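CT021 (Chlamydia trachomatis serovar L2, PDB 6UXD) is of unknown function but may be related in fold to the LolA and LolB lipoprotein carriers. Local coordinates at residues A[21-26]-A[64-69]; A[157-160]-A[165-168]; A[184-189]-A[195-200]. All blocks are in the same frame, centred on the assembly; numbering follows the deposited sequence.

Contact 1 (A[21-26]-A[64-69]); sequences YAVLSR and SSWKNA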
ATOM      1  N   TYR A  21      -3.392   7.661   4.377  1.00 42.14           N
ATOM      2  CA  TYR A  21      -3.981   6.413   3.927  1.00 31.47           C
ATOM      3  C   TYR A  21      -3.969   6.356   2.404  1.00 36.28           C
ATOM      4  O   TYR A  21      -3.734   7.359   1.724  1.00 36.65           O
ATOM      5  CB  TYR A  21      -5.393   6.232   4.457  1.00 37.45           C
ATOM      6  CG  TYR A  21      -6.421   7.044   3.715  1.00 37.59           C
ATOM      7  CD1 TYR A  21      -7.183   6.486   2.700  1.00 36.39           C
ATOM      8  CD2 TYR A  21      -6.611   8.370   4.023  1.00 35.57           C
ATOM      9  CE1 TYR A  21      -8.127   7.258   2.012  1.00 41.77           C
ATOM     10  CE2 TYR A  21      -7.520   9.130   3.361  1.00 38.68           C
ATOM     11  CZ  TYR A  21      -8.286   8.581   2.360  1.00 38.21           C
ATOM     12  OH  TYR A  21      -9.208   9.374   1.713  1.00 39.01           O
ATOM     13  N   ALA A  22      -4.193   5.153   1.876  1.00 38.39           N
ATOM     14  CA  ALA A  22      -4.365   4.963   0.437  1.00 38.73           C
ATOM     15  C   ALA A  22      -5.095   3.649   0.177  1.00 37.49           C
ATOM     16  O   ALA A  22      -4.972   2.690   0.943  1.00 40.53           O
ATOM     17  CB  ALA A  22      -3.013   4.991  -0.275  1.00 39.06           C
ATOM     18  N   VAL A  23      -5.881   3.622  -0.902  1.00 36.45           N
ATOM     19  CA  VAL A  23      -6.669   2.451  -1.285  1.00 33.50           C
ATOM     20  C   VAL A  23      -6.136   1.973  -2.627  1.00 37.79           C
ATOM     21  O   VAL A  23      -6.144   2.722  -3.613  1.00 37.89           O
ATOM     22  CB  VAL A  23      -8.175   2.749  -1.359  1.00 37.86           C
ATOM     23  CG1 VAL A  23      -8.963   1.509  -1.755  1.00 44.64           C
ATOM     24  CG2 VAL A  23      -8.686   3.280  -0.013  1.00 41.01           C
ATOM     25  N   LEU A  24      -5.644   0.750  -2.662  1.00 39.02           N
ATOM     26  CA  LEU A  24      -5.013   0.213  -3.851  1.00 41.06           C
ATOM     27  C   LEU A  24      -5.892  -0.895  -4.402  1.00 42.93           C
ATOM     28  O   LEU A  24      -6.575  -1.591  -3.647  1.00 49.97           O
ATOM     29  CB  LEU A  24      -3.601  -0.307  -3.540  1.00 46.29           C
ATOM     30  CG  LEU A  24      -2.456   0.709  -3.616  1.00 39.06           C
ATOM     31  CD1 LEU A  24      -2.664   1.882  -2.695  1.00 45.38           C
ATOM     32  CD2 LEU A  24      -1.118   0.054  -3.302  1.00 42.89           C
ATOM     33  N   SER A  25      -5.897  -1.023  -5.733  1.00 39.63           N
ATOM     34  CA  SER A  25      -6.778  -1.942  -6.434  1.00 40.34           C
ATOM     35  C   SER A  25      -5.980  -2.808  -7.395  1.00 45.79           C
ATOM     36  O   SER A  25      -5.155  -2.295  -8.160  1.00 45.47           O
ATOM     37  CB  SER A  25      -7.852  -1.190  -7.225  1.00 38.65           C
ATOM     38  OG  SER A  25      -8.566  -2.109  -8.017  1.00 53.17           O
ATOM     39  N   ARG A  26      -6.246  -4.110  -7.368  1.00 49.54           N
ATOM     40  CA  ARG A  26      -5.649  -5.086  -8.288  1.00 53.78           C
ATOM     41  C   ARG A  26      -6.842  -5.867  -8.817  1.00 56.96           C
ATOM     42  O   ARG A  26      -7.253  -6.869  -8.224  1.00 57.91           O
ATOM     43  CB  ARG A  26      -4.623  -5.986  -7.605  1.00 53.48           C
ATOM     44  N   SER A  64     -19.601   9.387  -0.496  1.00 57.51           N
ATOM     45  CA  SER A  64     -18.614  10.126   0.286  1.00 49.64           C
ATOM     46  C   SER A  64     -17.193   9.765  -0.142  1.00 48.54           C
ATOM     47  O   SER A  64     -16.633  10.404  -1.034  1.00 42.00           O
ATOM     48  CB  SER A  64     -18.808   9.894   1.793  1.00 51.83           C
ATOM     49  OG  SER A  64     -18.666   8.534   2.165  1.00 53.84           O
ATOM     50  N   SER A  65     -16.597   8.757   0.481  1.00 45.13           N
ATOM     51  CA  SER A  65     -15.239   8.345   0.145  1.00 47.19           C
ATOM     52  C   SER A  65     -14.969   7.023   0.835  1.00 46.70           C
ATOM     53  O   SER A  65     -15.721   6.610   1.721  1.00 42.87           O
ATOM     54  CB  SER A  65     -14.202   9.396   0.558  1.00 41.52           C
ATOM     55  OG  SER A  65     -14.173   9.614   1.967  1.00 42.39           O
ATOM     56  N   TRP A  66     -13.916   6.341   0.375  1.00 43.52           N
ATOM     57  CA  TRP A  66     -13.422   5.163   1.078  1.00 42.95           C
ATOM     58  C   TRP A  66     -13.155   5.477   2.540  1.00 43.48           C
ATOM     59  O   TRP A  66     -13.593   4.745   3.431  1.00 40.54           O
ATOM     60  CB  TRP A  66     -12.142   4.636   0.427  1.00 45.38           C
ATOM     61  CG  TRP A  66     -12.429   3.722  -0.717  1.00 48.72           C
ATOM     62  CD1 TRP A  66     -12.629   4.072  -2.024  1.00 48.58           C
ATOM     63  CD2 TRP A  66     -12.558   2.303  -0.655  1.00 51.75           C
ATOM     64  NE1 TRP A  66     -12.871   2.952  -2.779  1.00 51.47           N
ATOM     65  CE2 TRP A  66     -12.829   1.852  -1.961  1.00 56.91           C
ATOM     66  CE3 TRP A  66     -12.454   1.366   0.380  1.00 61.01           C
ATOM     67  CZ2 TRP A  66     -13.008   0.500  -2.260  1.00 61.88           C
ATOM     68  CZ3 TRP A  66     -12.630   0.025   0.082  1.00 67.14           C
ATOM     69  CH2 TRP A  66     -12.904  -0.395  -1.227  1.00 62.75           C
ATOM     70  N   LYS A  67     -12.415   6.553   2.802  1.00 38.72           N
ATOM     71  CA  LYS A  67     -12.101   6.900   4.180  1.00 42.21           C
ATOM     72  C   LYS A  67     -13.369   7.019   5.015  1.00 50.06           C
ATOM     73  O   LYS A  67     -13.485   6.396   6.076  1.00 41.43           O
ATOM     74  CB  LYS A  67     -11.308   8.207   4.251  1.00 41.68           C
ATOM     75  CG  LYS A  67     -11.257   8.791   5.663  1.00 46.20           C
ATOM     76  CD  LYS A  67     -10.156   9.809   5.830  1.00 46.15           C
ATOM     77  CE  LYS A  67     -10.358  11.024   4.959  1.00 48.63           C
ATOM     78  NZ  LYS A  67     -11.591  11.752   5.319  1.00 50.40           N
ATOM     79  N   ASN A  68     -14.344   7.800   4.535  1.00 46.52           N
ATOM     80  CA  ASN A  68     -15.519   8.110   5.345  1.00 45.17           C
ATOM     81  C   ASN A  68     -16.558   6.992   5.361  1.00 53.78           C
ATOM     82  O   ASN A  68     -17.334   6.890   6.320  1.00 55.44           O
ATOM     83  CB  ASN A  68     -16.172   9.406   4.861  1.00 48.49           C
ATOM     84  CG  ASN A  68     -15.273  10.612   5.037  1.00 46.55           C
ATOM     85  OD1 ASN A  68     -14.227  10.540   5.677  1.00 48.92           O
ATOM     86  ND2 ASN A  68     -15.680  11.735   4.466  1.00 53.71           N
ATOM     87  N   ALA A  69     -16.614   6.154   4.338  1.00 48.95           N
ATOM     88  CA  ALA A  69     -17.534   5.026   4.376  1.00 53.78           C
ATOM     89  C   ALA A  69     -16.928   3.770   4.997  1.00 58.01           C
ATOM     90  O   ALA A  69     -17.645   2.778   5.158  1.00 54.80           O
ATOM     91  CB  ALA A  69     -18.023   4.698   2.967  1.00 50.07           C
TER
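Val23 sets both its methyl groups against the indole of Trp66. CG1 stands over the face of the six-membered ring, 3.9 Å from its centroid and only 14° off the ring normal, a CH-pi contact in which the valine meets the indole at about a right angle. CG2 reaches back to the root of the same side chain, 3.7 Å from Trp66 CB. This is the dense part: Val23 also touches Ile201 of the adjacent strand 196-204, which packs on Trp66 too. Helix 66-69 packs on strand 21-26, its first turn N-capped by Ser65, whose OG accepts from Asn68 N at 3.1 Å, while the two following amides, Trp66 N and Lys67 N, bind the carboxylate of Glu202. That carboxylate also holds Tyr21 OH, so the phenol is tethered at the helix start. Lys67 crosses the buried Tyr21 ring just as closely, with its CB 3.5 Å from Tyr21 OH and its CD 3.7 Å from Tyr21 CE2. The looser, solvent side begins at the lysine's end, which leads away from the strand: the chain bends at chi3 and chi4 (64° and 63°), turning NZ back to Asn68 OD1, 2.9 Å away and tilted from the carbonyl plane.

Contact 2 (A[157-160]-A[165-168]); sequences SVWP and PLSE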
ATOM      1  N   SER A 157      12.116  -0.284 -10.321  1.00 37.95           N
ATOM      2  CA  SER A 157      12.503  -1.287  -9.353  1.00 46.53           C
ATOM      3  C   SER A 157      12.584  -2.646 -10.044  1.00 47.93           C
ATOM      4  O   SER A 157      12.291  -2.802 -11.243  1.00 42.32           O
ATOM      5  CB  SER A 157      11.510  -1.303  -8.180  1.00 45.84           C
ATOM      6  OG  SER A 157      12.049  -1.966  -7.049  1.00 44.28           O
ATOM      7  N   VAL A 158      12.985  -3.649  -9.276  1.00 41.31           N
ATOM      8  CA  VAL A 158      13.026  -5.017  -9.772  1.00 42.00           C
ATOM      9  C   VAL A 158      12.748  -5.947  -8.609  1.00 49.93           C
ATOM     10  O   VAL A 158      13.229  -5.732  -7.492  1.00 48.08           O
ATOM     11  CB  VAL A 158      14.372  -5.345 -10.454  1.00 44.81           C
ATOM     12  CG1 VAL A 158      15.504  -5.174  -9.487  1.00 50.07           C
ATOM     13  CG2 VAL A 158      14.332  -6.765 -11.020  1.00 48.46           C
ATOM     14  N   TRP A 159      11.938  -6.958  -8.874  1.00 44.77           N
ATOM     15  CA  TRP A 159      11.622  -7.955  -7.868  1.00 57.06           C
ATOM     16  C   TRP A 159      12.837  -8.852  -7.632  1.00 57.77           C
ATOM     17  O   TRP A 159      13.597  -9.128  -8.564  1.00 49.98           O
ATOM     18  CB  TRP A 159      10.442  -8.794  -8.337  1.00 54.40           C
ATOM     19  CG  TRP A 159       9.788  -9.594  -7.283  1.00 61.61           C
ATOM     20  CD1 TRP A 159       9.991 -10.913  -7.004  1.00 62.08           C
ATOM     21  CD2 TRP A 159       8.815  -9.127  -6.343  1.00 63.25           C
ATOM     22  NE1 TRP A 159       9.195 -11.298  -5.951  1.00 67.17           N
ATOM     23  CE2 TRP A 159       8.462 -10.220  -5.530  1.00 65.82           C
ATOM     24  CE3 TRP A 159       8.206  -7.891  -6.117  1.00 59.12           C
ATOM     25  CZ2 TRP A 159       7.528 -10.114  -4.505  1.00 69.43           C
ATOM     26  CZ3 TRP A 159       7.277  -7.788  -5.104  1.00 63.57           C
ATOM     27  CH2 TRP A 159       6.946  -8.892  -4.310  1.00 70.80           C
ATOM     28  N   PRO A 160      13.043  -9.325  -6.402  1.00 55.93           N
ATOM     29  CA  PRO A 160      14.193 -10.201  -6.145  1.00 60.85           C
ATOM     30  C   PRO A 160      14.096 -11.506  -6.920  1.00 61.73           C
ATOM     31  O   PRO A 160      13.024 -11.921  -7.371  1.00 62.68           O
ATOM     32  CB  PRO A 160      14.120 -10.449  -4.631  1.00 63.38           C
ATOM     33  CG  PRO A 160      12.689 -10.234  -4.294  1.00 61.50           C
ATOM     34  CD  PRO A 160      12.274  -9.083  -5.171  1.00 59.87           C
ATOM     35  N   PRO A 165       6.520 -16.258 -10.024  1.00 72.39           N
ATOM     36  CA  PRO A 165       6.523 -15.649 -11.366  1.00 74.09           C
ATOM     37  C   PRO A 165       7.128 -14.255 -11.395  1.00 71.92           C
ATOM     38  O   PRO A 165       7.600 -13.822 -12.457  1.00 69.36           O
ATOM     39  CB  PRO A 165       5.036 -15.627 -11.751  1.00 71.16           C
ATOM     40  CG  PRO A 165       4.295 -15.769 -10.462  1.00 74.72           C
ATOM     41  CD  PRO A 165       5.163 -16.622  -9.588  1.00 75.18           C
ATOM     42  N   LEU A 166       7.139 -13.542 -10.268  1.00 66.90           N
ATOM     43  CA  LEU A 166       7.684 -12.193 -10.224  1.00 64.02           C
ATOM     44  C   LEU A 166       9.201 -12.173 -10.230  1.00 62.97           C
ATOM     45  O   LEU A 166       9.789 -11.089 -10.300  1.00 58.38           O
ATOM     46  CB  LEU A 166       7.183 -11.461  -8.979  1.00 66.57           C
ATOM     47  CG  LEU A 166       5.668 -11.369  -8.801  1.00 64.73           C
ATOM     48  CD1 LEU A 166       5.344 -10.459  -7.629  1.00 63.85           C
ATOM     49  CD2 LEU A 166       4.994 -10.881 -10.069  1.00 60.26           C
ATOM     50  N   SER A 167       9.841 -13.334 -10.188  1.00 68.37           N
ATOM     51  CA  SER A 167      11.276 -13.385  -9.963  1.00 63.34           C
ATOM     52  C   SER A 167      12.022 -12.550 -10.997  1.00 57.80           C
ATOM     53  O   SER A 167      11.938 -12.803 -12.201  1.00 60.35           O
ATOM     54  CB  SER A 167      11.755 -14.837  -9.996  1.00 70.22           C
ATOM     55  OG  SER A 167      13.089 -14.925  -9.529  1.00 66.35           O
ATOM     56  N   GLU A 168      12.764 -11.560 -10.514  1.00 55.31           N
ATOM     57  CA  GLU A 168      13.619 -10.711 -11.332  1.00 60.04           C
ATOM     58  C   GLU A 168      12.841  -9.860 -12.332  1.00 53.60           C
ATOM     59  O   GLU A 168      13.444  -9.293 -13.244  1.00 55.37           O
ATOM     60  CB  GLU A 168      14.667 -11.546 -12.072  1.00 67.14           C
ATOM     61  CG  GLU A 168      15.458 -12.466 -11.152  1.00 68.64           C
ATOM     62  CD  GLU A 168      16.638 -13.103 -11.838  1.00 63.39           C
ATOM     63  OE1 GLU A 168      17.742 -12.525 -11.759  1.00 52.08           O
ATOM     64  OE2 GLU A 168      16.451 -14.167 -12.467  1.00 65.67           O
TER
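Glu168 N bonds to Pro160 O across the turn, at 3.2 Å with an N-H...O angle of 154°. The amide comes in well above the carbonyl plane, and so does not lie on a lone pair. The same N-H makes a second, weak bond to Trp159 O, bent to 120°, so one donor is shared between two successive carbonyls. Weaker C-H...O contacts support both: Glu168 CA lies 3.2 Å from Trp159 O, and Ser167 CA lies 3.5 Å from Pro160 O. Ser167 OG turns instead to Asp162 N, within the loop that joins the two segments.

Outward from these bonds, Leu166 covers one face of the Trp159 indole. Its CB sits over the five-membered ring, 3.5 Å from the centroid and 11° off the normal, a CH-pi contact, and CD1 continues over the middle of the ring system. Pro160 CD lies against the opposite face, nearer the rim, so the indole is sandwiched between leucine and proline. The carbonyl oxygen of Leu166 comes within 3.1 Å of Trp159 CB. Asp162 OD2 accepts from Trp159 NE1, fixing the ring's polar edge. At the margin of the contact, Val158 CG2 rests 3.5 Å from Glu168 O.

Residues 157-160 end strand 152-158 and enter the loop, and 165-168 lead out of it toward strand 170-176, an antiparallel beta-hairpin connection, with Trp159 touching Ile171 on the second strand and Lys113 and Ile114 on helix 108-116.

Contact 3 (A[184-189]-A[195-200]); sequences PLWTSI and TVIIKT
Trp186 lies obliquely across Ile197 and Lys199 of the neighbouring strand. Ile197 CG2 sits under one face of the indole, 3.6 Å from the six-membered ring centroid and 19° off the normal, displaced toward the rim. Its CD1 runs on to touch both Trp186 NE1 and Ser188 CB. Trp186 has CG anti to the backbone N (chi1 -175°), which swings the ring across the strand, where Trp186 CZ3 comes 3.9 Å from Lys199 CG. The lysine then runs out extended, and its NZ forms a salt bridge with Glu146. The ring of Tyr174 meets the indole steeply.

These strands, 186-189 and 196-200, form a beta hairpin with axes 4.7 Å apart and an angle of 172° between their directions. Thr187 with Ile198 and Ile189 with Val196 are its hydrogen-bonded pairs; Ile198 N to Thr187 O is 2.8 Å, in the carbonyl plane. Those four residues share the sheet face turned from Trp186, and there Ile189 and Val196 lie side by side and point the same way, Ile189 CG2 being 3.7 Å from Val196 CB.

At Pro184 and Leu185, across from Thr200, a side chain and water join in. Thr200 OG1 donates to Pro184 O at 2.6 Å, from above the carbonyl plane, while Thr200 N reaches Leu185 O only weakly. One water donates to both Leu185 O and Thr200 O, its oxygen at the indole edge in plane; another donates to Ile198 O and to Thr200 OG1, which is thus held by two bonds.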
ATOM      1  N   PRO A 184       2.177   5.199  -3.387  1.00 34.69           N
ATOM      2  CA  PRO A 184       2.271   5.210  -4.845  1.00 39.19           C
ATOM      3  C   PRO A 184       0.941   5.568  -5.494  1.00 32.92           C
ATOM      4  O   PRO A 184      -0.135   5.333  -4.940  1.00 32.71           O
ATOM      5  CB  PRO A 184       2.695   3.776  -5.185  1.00 42.31           C
ATOM      6  CG  PRO A 184       2.269   2.967  -4.014  1.00 44.40           C
ATOM      7  CD  PRO A 184       2.366   3.853  -2.822  1.00 37.93           C
ATOM      8  N   LEU A 185       1.038   6.183  -6.674  1.00 36.64           N
ATOM      9  CA  LEU A 185      -0.137   6.462  -7.505  1.00 37.43           C
ATOM     10  C   LEU A 185      -0.507   5.300  -8.408  1.00 38.20           C
ATOM     11  O   LEU A 185      -1.677   5.158  -8.791  1.00 37.09           O
ATOM     12  CB  LEU A 185       0.121   7.676  -8.394  1.00 30.37           C
ATOM     13  CG  LEU A 185       0.428   8.991  -7.692  1.00 35.93           C
ATOM     14  CD1 LEU A 185       0.945  10.011  -8.697  1.00 34.96           C
ATOM     15  CD2 LEU A 185      -0.824   9.481  -6.984  1.00 35.46           C
ATOM     16  N   TRP A 186       0.469   4.478  -8.766  1.00 34.58           N
ATOM     17  CA  TRP A 186       0.323   3.529  -9.862  1.00 35.20           C
ATOM     18  C   TRP A 186       1.536   2.608  -9.855  1.00 27.38           C
ATOM     19  O   TRP A 186       2.670   3.077  -9.739  1.00 34.11           O
ATOM     20  CB  TRP A 186       0.213   4.294 -11.168  1.00 36.96           C
ATOM     21  CG  TRP A 186      -0.064   3.516 -12.419  1.00 37.19           C
ATOM     22  CD1 TRP A 186       0.843   2.930 -13.251  1.00 37.78           C
ATOM     23  CD2 TRP A 186      -1.343   3.318 -13.012  1.00 35.62           C
ATOM     24  NE1 TRP A 186       0.196   2.367 -14.333  1.00 39.82           N
ATOM     25  CE2 TRP A 186      -1.151   2.581 -14.196  1.00 38.03           C
ATOM     26  CE3 TRP A 186      -2.643   3.670 -12.638  1.00 36.24           C
ATOM     27  CZ2 TRP A 186      -2.211   2.199 -15.015  1.00 41.97           C
ATOM     28  CZ3 TRP A 186      -3.689   3.286 -13.444  1.00 38.46           C
ATOM     29  CH2 TRP A 186      -3.473   2.566 -14.621  1.00 41.73           C
ATOM     30  N   THR A 187       1.310   1.305  -9.951  1.00 38.24           N
ATOM     31  CA  THR A 187       2.399   0.336  -9.990  1.00 41.63           C
ATOM     32  C   THR A 187       2.170  -0.647 -11.125  1.00 38.47           C
ATOM     33  O   THR A 187       1.086  -1.223 -11.244  1.00 44.61           O
ATOM     34  CB  THR A 187       2.507  -0.397  -8.653  1.00 45.70           C
ATOM     35  OG1 THR A 187       2.668   0.571  -7.609  1.00 47.02           O
ATOM     36  CG2 THR A 187       3.698  -1.353  -8.654  1.00 46.79           C
ATOM     37  N   SER A 188       3.189  -0.832 -11.957  1.00 41.35           N
ATOM     38  CA  SER A 188       3.127  -1.720 -13.104  1.00 43.74           C
ATOM     39  C   SER A 188       4.266  -2.720 -12.992  1.00 41.56           C
ATOM     40  O   SER A 188       5.418  -2.325 -12.801  1.00 44.32           O
ATOM     41  CB  SER A 188       3.222  -0.913 -14.407  1.00 42.14           C
ATOM     42  OG  SER A 188       3.338  -1.752 -15.542  1.00 46.54           O
ATOM     43  N   ILE A 189       3.948  -4.010 -13.089  1.00 47.43           N
ATOM     44  CA  ILE A 189       4.962  -5.054 -12.959  1.00 52.06           C
ATOM     45  C   ILE A 189       4.845  -6.047 -14.108  1.00 51.61           C
ATOM     46  O   ILE A 189       3.753  -6.562 -14.384  1.00 53.60           O
ATOM     47  CB  ILE A 189       4.873  -5.786 -11.602  1.00 53.77           C
ATOM     48  CG1 ILE A 189       5.918  -6.905 -11.544  1.00 56.95           C
ATOM     49  CG2 ILE A 189       3.505  -6.348 -11.369  1.00 55.90           C
ATOM     50  CD1 ILE A 189       6.353  -7.278 -10.132  1.00 66.57           C
ATOM     51  N   THR A 195       1.604  -7.849 -18.249  1.00 64.43           N
ATOM     52  CA  THR A 195       1.797  -6.779 -17.283  1.00 59.80           C
ATOM     53  C   THR A 195       0.620  -6.676 -16.311  1.00 55.27           C
ATOM     54  O   THR A 195      -0.532  -6.958 -16.641  1.00 54.12           O
ATOM     55  CB  THR A 195       2.022  -5.455 -18.016  1.00 66.22           C
ATOM     56  OG1 THR A 195       3.397  -5.373 -18.430  1.00 68.48           O
ATOM     57  CG2 THR A 195       1.682  -4.252 -17.131  1.00 63.34           C
ATOM     58  N   VAL A 196       0.934  -6.282 -15.084  1.00 53.66           N
ATOM     59  CA  VAL A 196      -0.036  -6.192 -14.004  1.00 49.72           C
ATOM     60  C   VAL A 196       0.012  -4.794 -13.414  1.00 48.70           C
ATOM     61  O   VAL A 196       1.097  -4.258 -13.153  1.00 46.66           O
ATOM     62  CB  VAL A 196       0.236  -7.241 -12.917  1.00 51.06           C
ATOM     63  CG1 VAL A 196      -0.669  -7.014 -11.749  1.00 53.35           C
ATOM     64  CG2 VAL A 196       0.070  -8.629 -13.486  1.00 58.14           C
ATOM     65  N   ILE A 197      -1.170  -4.218 -13.195  1.00 45.35           N
ATOM     66  CA  ILE A 197      -1.331  -2.861 -12.700  1.00 42.85           C
ATOM     67  C   ILE A 197      -1.995  -2.944 -11.339  1.00 38.81           C
ATOM     68  O   ILE A 197      -3.049  -3.576 -11.195  1.00 40.66           O
ATOM     69  CB  ILE A 197      -2.191  -1.988 -13.639  1.00 44.51           C
ATOM     70  CG1 ILE A 197      -1.571  -1.881 -15.034  1.00 47.15           C
ATOM     71  CG2 ILE A 197      -2.410  -0.613 -12.991  1.00 46.19           C
ATOM     72  CD1 ILE A 197      -0.267  -1.167 -15.084  1.00 40.67           C
ATOM     73  N   ILE A 198      -1.372  -2.325 -10.346  1.00 39.63           N
ATOM     74  CA  ILE A 198      -2.008  -2.027  -9.073  1.00 39.97           C
ATOM     75  C   ILE A 198      -2.259  -0.530  -9.079  1.00 39.45           C
ATOM     76  O   ILE A 198      -1.316   0.271  -9.168  1.00 35.21           O
ATOM     77  CB  ILE A 198      -1.156  -2.445  -7.871  1.00 43.20           C
ATOM     78  CG1 ILE A 198      -0.876  -3.952  -7.910  1.00 43.66           C
ATOM     79  CG2 ILE A 198      -1.872  -2.099  -6.571  1.00 37.89           C
ATOM     80  CD1 ILE A 198       0.556  -4.277  -8.199  1.00 53.69           C
ATOM     81  N   LYS A 199      -3.533  -0.169  -9.023  1.00 44.31           N
ATOM     82  CA  LYS A 199      -3.997   1.201  -9.174  1.00 42.19           C
ATOM     83  C   LYS A 199      -4.361   1.761  -7.807  1.00 35.06           C
ATOM     84  O   LYS A 199      -4.997   1.083  -6.997  1.00 42.33           O
ATOM     85  CB  LYS A 199      -5.196   1.220 -10.132  1.00 45.40           C
ATOM     86  CG  LYS A 199      -5.882   2.563 -10.345  1.00 47.93           C
ATOM     87  CD  LYS A 199      -6.951   2.473 -11.454  1.00 49.59           C
ATOM     88  CE  LYS A 199      -7.899   3.694 -11.445  1.00 56.85           C
ATOM     89  NZ  LYS A 199      -9.000   3.589 -12.467  1.00 57.38           N
ATOM     90  N   THR A 200      -3.943   2.993  -7.538  1.00 36.61           N
ATOM     91  CA  THR A 200      -4.353   3.680  -6.317  1.00 37.49           C
ATOM     92  C   THR A 200      -5.585   4.518  -6.631  1.00 36.25           C
ATOM     93  O   THR A 200      -5.517   5.453  -7.440  1.00 36.81           O
ATOM     94  CB  THR A 200      -3.239   4.559  -5.766  1.00 36.56           C
ATOM     95  OG1 THR A 200      -2.045   3.779  -5.640  1.00 34.89           O
ATOM     96  CG2 THR A 200      -3.631   5.098  -4.402  1.00 39.22           C
TER
HETATM   97  O   HOH W   1      -4.173   5.508  -9.734  1.00 35.69           O
HETATM   98  O   HOH W   2      -0.461   1.701  -6.928  1.00 40.09           O

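Along the chain the three contacts follow in series, and all reach the antiparallel strand network. Contacts 1 and 3 have centres about 16 Å apart and meet directly, because strands 21-26 and 196-204 are neighbours: Ser25 N lies 2.6 Å from Lys199 O, a probable hydrogen bond, and Leu24 packs on Thr200. Contact 2 is about 14 Å from contact 3, centre to centre, where Leu166 CD2 touches Ile189 CD1 at 3.9 Å. Contacts 1 and 2 fall on opposite sides of the chain's centre, about 27 Å apart between centres. Strand 196-204 belongs to contact 3 and also pairs with early strand 21-26, so this strand joins early and late parts of the chain.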